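Local coordinates for Rna-directed RNA polymerase (Infectious pancreatic necrosis virus, PDB 3ZED), which probably copies the viral RNA genome as an RNA-dependent RNA polymerase, found both free and covalently attached to that RNA, at residues Gly539-Gly544 with Gly620-Pro625; Glu614-Val619 with Thr629-Met634. All blocks are in the same frame, centred on the assembly; numbering follows the deposited sequence.

Contact 1. Residues Gly539-Gly544 with Gly620-Pro625; sequences GYLADG and GGWNNP
Trp622 lays the benzo half of its indole beside Tyr540 and Leu541, the two residues of the loop 539-544 that reach it. The contact belongs to the thumb of the polymerase, where this loop meets the type I beta turn Gly621-Asn624 that leads out of helix 604-621 to Asn624, the N-cap of helix 625-645. Trp622 CB is already directed at the loop, and chi1 of 62° sets CG between the backbone N and the carbonyl carbon, with the benzo ring against Tyr540. Tyr540 CB comes obliquely against that six-membered ring, 3.5 Å from Trp622 CE3, and the two side chains run alongside one another, each heading toward the other's backbone. At the edge of the phenol, near its plane, the Trp622 O lies 3.5 Å from Tyr540 CD2. Leu541 comes in roughly perpendicular to the tryptophan side chain, its CD1 3.6 Å from Trp622 CH2. Asn623 CB covers one indole face near the rim. Leu680 of helix 677-683 touches both aromatic side chains, while Val575 and Val577 of strand 573-578 reach Leu541 and Trp622 respectively; all three residues that meet are buried. The polar end of the tyrosine leaves this surface: its OH is hydrogen-bonded to Glu628 OE2. Behind the contact the loop folds on itself, with Gly539 O accepting from Ala542 N and Gly544 N on opposite faces of its carbonyl plane. Asp543 OD1 takes the Gly539 N-H from above the carboxylate plane, at 2.9 Å.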
# COMPACT_ATOMS: atom_id res chain seq x y z
N GLY B 539 -14.43 -34.92 5.66
CA GLY B 539 -14.03 -34.02 4.58
C GLY B 539 -12.63 -33.47 4.64
O GLY B 539 -11.76 -34.00 5.33
N TYR B 540 -12.43 -32.41 3.85
CA TYR B 540 -11.19 -31.69 3.64
C TYR B 540 -10.53 -31.31 4.96
O TYR B 540 -11.18 -30.72 5.85
CB TYR B 540 -11.46 -30.39 2.85
CG TYR B 540 -11.79 -30.51 1.38
CD1 TYR B 540 -10.92 -31.15 0.50
CD2 TYR B 540 -12.87 -29.82 0.83
CE1 TYR B 540 -11.16 -31.16 -0.88
CE2 TYR B 540 -13.11 -29.81 -0.54
CZ TYR B 540 -12.25 -30.48 -1.39
OH TYR B 540 -12.52 -30.48 -2.74
N LEU B 541 -9.24 -31.67 5.08
CA LEU B 541 -8.37 -31.35 6.21
C LEU B 541 -8.92 -31.91 7.53
O LEU B 541 -8.54 -31.43 8.60
CB LEU B 541 -8.14 -29.80 6.31
CG LEU B 541 -7.47 -29.14 5.08
CD1 LEU B 541 -7.36 -27.65 5.23
CD2 LEU B 541 -6.06 -29.73 4.82
N ALA B 542 -9.81 -32.92 7.44
CA ALA B 542 -10.48 -33.57 8.57
C ALA B 542 -10.15 -35.02 8.49
O ALA B 542 -9.13 -35.41 9.04
CB ALA B 542 -12.00 -33.32 8.50
N ASP B 543 -10.88 -35.80 7.69
CA ASP B 543 -10.46 -37.18 7.49
C ASP B 543 -9.68 -37.27 6.18
O ASP B 543 -9.19 -38.32 5.86
CB ASP B 543 -11.61 -38.21 7.58
CG ASP B 543 -12.67 -38.22 6.48
OD1 ASP B 543 -12.70 -37.26 5.66
OD2 ASP B 543 -13.50 -39.17 6.45
N GLY B 544 -9.58 -36.17 5.44
CA GLY B 544 -8.81 -36.15 4.20
C GLY B 544 -9.50 -36.54 2.91
O GLY B 544 -8.83 -36.73 1.89
N GLY B 620 -11.09 -20.49 0.60
CA GLY B 620 -12.01 -20.79 1.70
C GLY B 620 -13.35 -21.38 1.36
O GLY B 620 -14.09 -21.78 2.26
N GLY B 621 -13.68 -21.41 0.07
CA GLY B 621 -14.95 -21.95 -0.41
C GLY B 621 -15.01 -23.44 -0.20
O GLY B 621 -16.10 -24.00 0.00
N TRP B 622 -13.81 -24.09 -0.15
CA TRP B 622 -13.71 -25.53 0.10
C TRP B 622 -14.44 -25.90 1.39
O TRP B 622 -14.90 -27.01 1.49
CB TRP B 622 -12.24 -25.99 0.19
CG TRP B 622 -11.43 -25.37 1.29
CD1 TRP B 622 -10.65 -24.26 1.20
CD2 TRP B 622 -11.32 -25.82 2.66
NE1 TRP B 622 -10.08 -23.98 2.42
CE2 TRP B 622 -10.46 -24.93 3.33
CE3 TRP B 622 -11.86 -26.91 3.37
CZ2 TRP B 622 -10.12 -25.09 4.69
CZ3 TRP B 622 -11.52 -27.07 4.71
CH2 TRP B 622 -10.67 -26.16 5.36
N ASN B 623 -14.50 -24.97 2.38
CA ASN B 623 -15.09 -25.23 3.68
C ASN B 623 -16.56 -24.80 3.74
O ASN B 623 -17.16 -24.90 4.80
CB ASN B 623 -14.27 -24.55 4.80
CG ASN B 623 -14.44 -25.25 6.13
OD1 ASN B 623 -14.52 -26.47 6.21
ND2 ASN B 623 -14.57 -24.49 7.20
N ASN B 624 -17.15 -24.36 2.62
CA ASN B 624 -18.57 -24.00 2.54
C ASN B 624 -19.23 -25.10 1.68
O ASN B 624 -18.96 -25.13 0.48
CB ASN B 624 -18.77 -22.60 1.97
CG ASN B 624 -20.20 -22.14 1.97
OD1 ASN B 624 -21.09 -22.77 1.40
ND2 ASN B 624 -20.44 -21.00 2.56
N PRO B 625 -20.04 -26.03 2.25
CA PRO B 625 -20.48 -27.17 1.46
C PRO B 625 -21.32 -26.82 0.24
O PRO B 625 -21.08 -27.42 -0.81
CB PRO B 625 -21.23 -28.07 2.46
CG PRO B 625 -21.57 -27.17 3.61
CD PRO B 625 -20.42 -26.19 3.67

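Contact 2. Residues Glu614-Val619 with Thr629-Met634; sequences EAIRLV and TAAKHM
A helical hairpin brings the C-terminal part of helix 604-621 against the first half of helix 625-645, and Arg617 lies along the seam. The short segments run roughly antiparallel, at 145° between their directions, with axes 9.4 Å apart. Where the backbones come nearest, Ala631 offers only its CB, which meets the aliphatic part of the arginine 3.7 Å from Arg617 CG; Ile616 CG2 touches the same methyl, Ala631 CB, more loosely at 4.2 Å. Farther out, the arginine bends at chi3 (72°), which turns its guanidinium flat against the second helix. Lys632 CB stands over the centre of that group, 3.6 Å above its plane, and Lys632 CG is 3.6 Å from Arg617 NH2. The lysine chain, extended beyond CG, passes slantwise over the arginine and carries its ammonium onward, leaving Lys632 NZ 5.0 Å from Arg617 NH2. Within the thumb, this pair of helices joined by the short turn 622-624 also packs on helix 125-137, through Ala630, His633 and Met634, and on helix 580-588, through Ile616 and Val619. The positive charge of the buried guanidinium is met from both helices. One turn back along its own helix, Glu614 OE1 offers its syn lone pair to Arg617 NH1 in a salt bridge of 2.7 Å, the oxygen tilted 23° from the guanidinium plane, while Glu628 OE2 of the partner helix forms a second salt bridge, with Arg617 NH2. Glu614 is itself fixed from the second helix, by a hydrogen bond between Ser635 OG and OE1 and a salt bridge from Arg639 NH2 to OE2.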
# COMPACT_ATOMS: atom_id res chain seq x y z
N GLU B 614 -11.64 -22.34 -9.14
CA GLU B 614 -10.63 -23.01 -8.33
C GLU B 614 -10.13 -22.10 -7.20
O GLU B 614 -9.98 -22.56 -6.07
CB GLU B 614 -9.45 -23.51 -9.18
CG GLU B 614 -9.76 -24.65 -10.13
CD GLU B 614 -10.14 -25.98 -9.49
OE1 GLU B 614 -11.29 -26.12 -9.04
OE2 GLU B 614 -9.28 -26.89 -9.48
N ALA B 615 -9.88 -20.80 -7.50
CA ALA B 615 -9.37 -19.83 -6.53
C ALA B 615 -10.40 -19.56 -5.43
O ALA B 615 -10.01 -19.54 -4.27
CB ALA B 615 -8.96 -18.53 -7.21
N ILE B 616 -11.69 -19.42 -5.77
CA ILE B 616 -12.74 -19.21 -4.77
C ILE B 616 -12.80 -20.44 -3.79
O ILE B 616 -12.98 -20.27 -2.58
CB ILE B 616 -14.12 -18.80 -5.36
CG1 ILE B 616 -14.99 -18.08 -4.32
CG2 ILE B 616 -14.89 -19.96 -5.99
CD1 ILE B 616 -14.63 -16.58 -4.05
N ARG B 617 -12.55 -21.65 -4.32
CA ARG B 617 -12.50 -22.87 -3.51
C ARG B 617 -11.26 -22.85 -2.59
O ARG B 617 -11.41 -23.04 -1.39
CB ARG B 617 -12.49 -24.12 -4.39
CG ARG B 617 -13.78 -24.35 -5.17
CD ARG B 617 -13.60 -25.44 -6.23
NE ARG B 617 -13.51 -26.75 -5.60
CZ ARG B 617 -13.05 -27.85 -6.20
NH1 ARG B 617 -12.61 -27.80 -7.45
NH2 ARG B 617 -13.03 -29.00 -5.55
N LEU B 618 -10.08 -22.55 -3.16
CA LEU B 618 -8.79 -22.50 -2.47
C LEU B 618 -8.74 -21.57 -1.27
O LEU B 618 -8.18 -21.93 -0.23
CB LEU B 618 -7.69 -22.04 -3.42
CG LEU B 618 -7.01 -23.03 -4.31
CD1 LEU B 618 -6.21 -22.30 -5.36
CD2 LEU B 618 -6.08 -23.89 -3.52
N VAL B 619 -9.25 -20.35 -1.44
CA VAL B 619 -9.18 -19.33 -0.40
C VAL B 619 -10.15 -19.58 0.75
O VAL B 619 -9.99 -18.94 1.78
CB VAL B 619 -9.32 -17.90 -0.97
CG1 VAL B 619 -8.13 -17.58 -1.87
CG2 VAL B 619 -10.66 -17.70 -1.70
N THR B 629 -19.72 -27.47 -3.46
CA THR B 629 -20.41 -28.40 -4.36
C THR B 629 -20.68 -27.72 -5.72
O THR B 629 -20.34 -28.30 -6.75
CB THR B 629 -21.71 -28.94 -3.73
OG1 THR B 629 -21.46 -29.31 -2.37
CG2 THR B 629 -22.26 -30.14 -4.49
N ALA B 630 -21.22 -26.45 -5.69
CA ALA B 630 -21.51 -25.66 -6.89
C ALA B 630 -20.22 -25.25 -7.65
O ALA B 630 -20.18 -25.45 -8.86
CB ALA B 630 -22.31 -24.43 -6.54
N ALA B 631 -19.19 -24.71 -6.94
CA ALA B 631 -17.92 -24.29 -7.58
C ALA B 631 -17.15 -25.49 -8.17
O ALA B 631 -16.61 -25.35 -9.27
CB ALA B 631 -17.04 -23.54 -6.60
N LYS B 632 -17.10 -26.65 -7.46
CA LYS B 632 -16.43 -27.87 -7.96
C LYS B 632 -17.07 -28.28 -9.29
O LYS B 632 -16.37 -28.52 -10.27
CB LYS B 632 -16.48 -29.03 -6.94
CG LYS B 632 -15.79 -30.32 -7.39
CD LYS B 632 -15.92 -31.44 -6.35
CE LYS B 632 -14.91 -32.55 -6.59
NZ LYS B 632 -14.88 -33.60 -5.52
N HIS B 633 -18.42 -28.30 -9.31
CA HIS B 633 -19.21 -28.63 -10.50
C HIS B 633 -18.86 -27.68 -11.65
O HIS B 633 -18.59 -28.14 -12.76
CB HIS B 633 -20.71 -28.56 -10.19
CG HIS B 633 -21.55 -28.83 -11.40
ND1 HIS B 633 -22.06 -27.79 -12.16
CD2 HIS B 633 -21.88 -30.00 -11.99
CE1 HIS B 633 -22.73 -28.37 -13.15
NE2 HIS B 633 -22.63 -29.69 -13.10
N MET B 634 -18.83 -26.37 -11.38
CA MET B 634 -18.50 -25.34 -12.36
C MET B 634 -17.08 -25.52 -12.88
O MET B 634 -16.86 -25.40 -14.08
CB MET B 634 -18.67 -23.95 -11.75
CG MET B 634 -20.11 -23.53 -11.61
SD MET B 634 -20.75 -22.81 -13.14
CE MET B 634 -21.46 -24.22 -13.92

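Contacts 1 and 2 share helix 604-621, and their centres lie 11 Å apart. The end of that helix runs from one into the other: Trp622 N is 2.9 Å from Arg617 O and Gly621 N is 3.0 Å from Ile616 O, both probable hydrogen bonds. Glu628, between the segments 620-625 and 629-634, has one oxygen, OE2, that serves both contacts. Its two partners also meet: Arg617 NH2 lies 3.2 Å from Tyr540 OH, a weak hydrogen bond with the arginine as donor. Contact 1 is about 32 Å and contact 2 about 29 Å from the centre of the chain, measured between centres. Both are away from the bound potassium ions and the predicted GTP site.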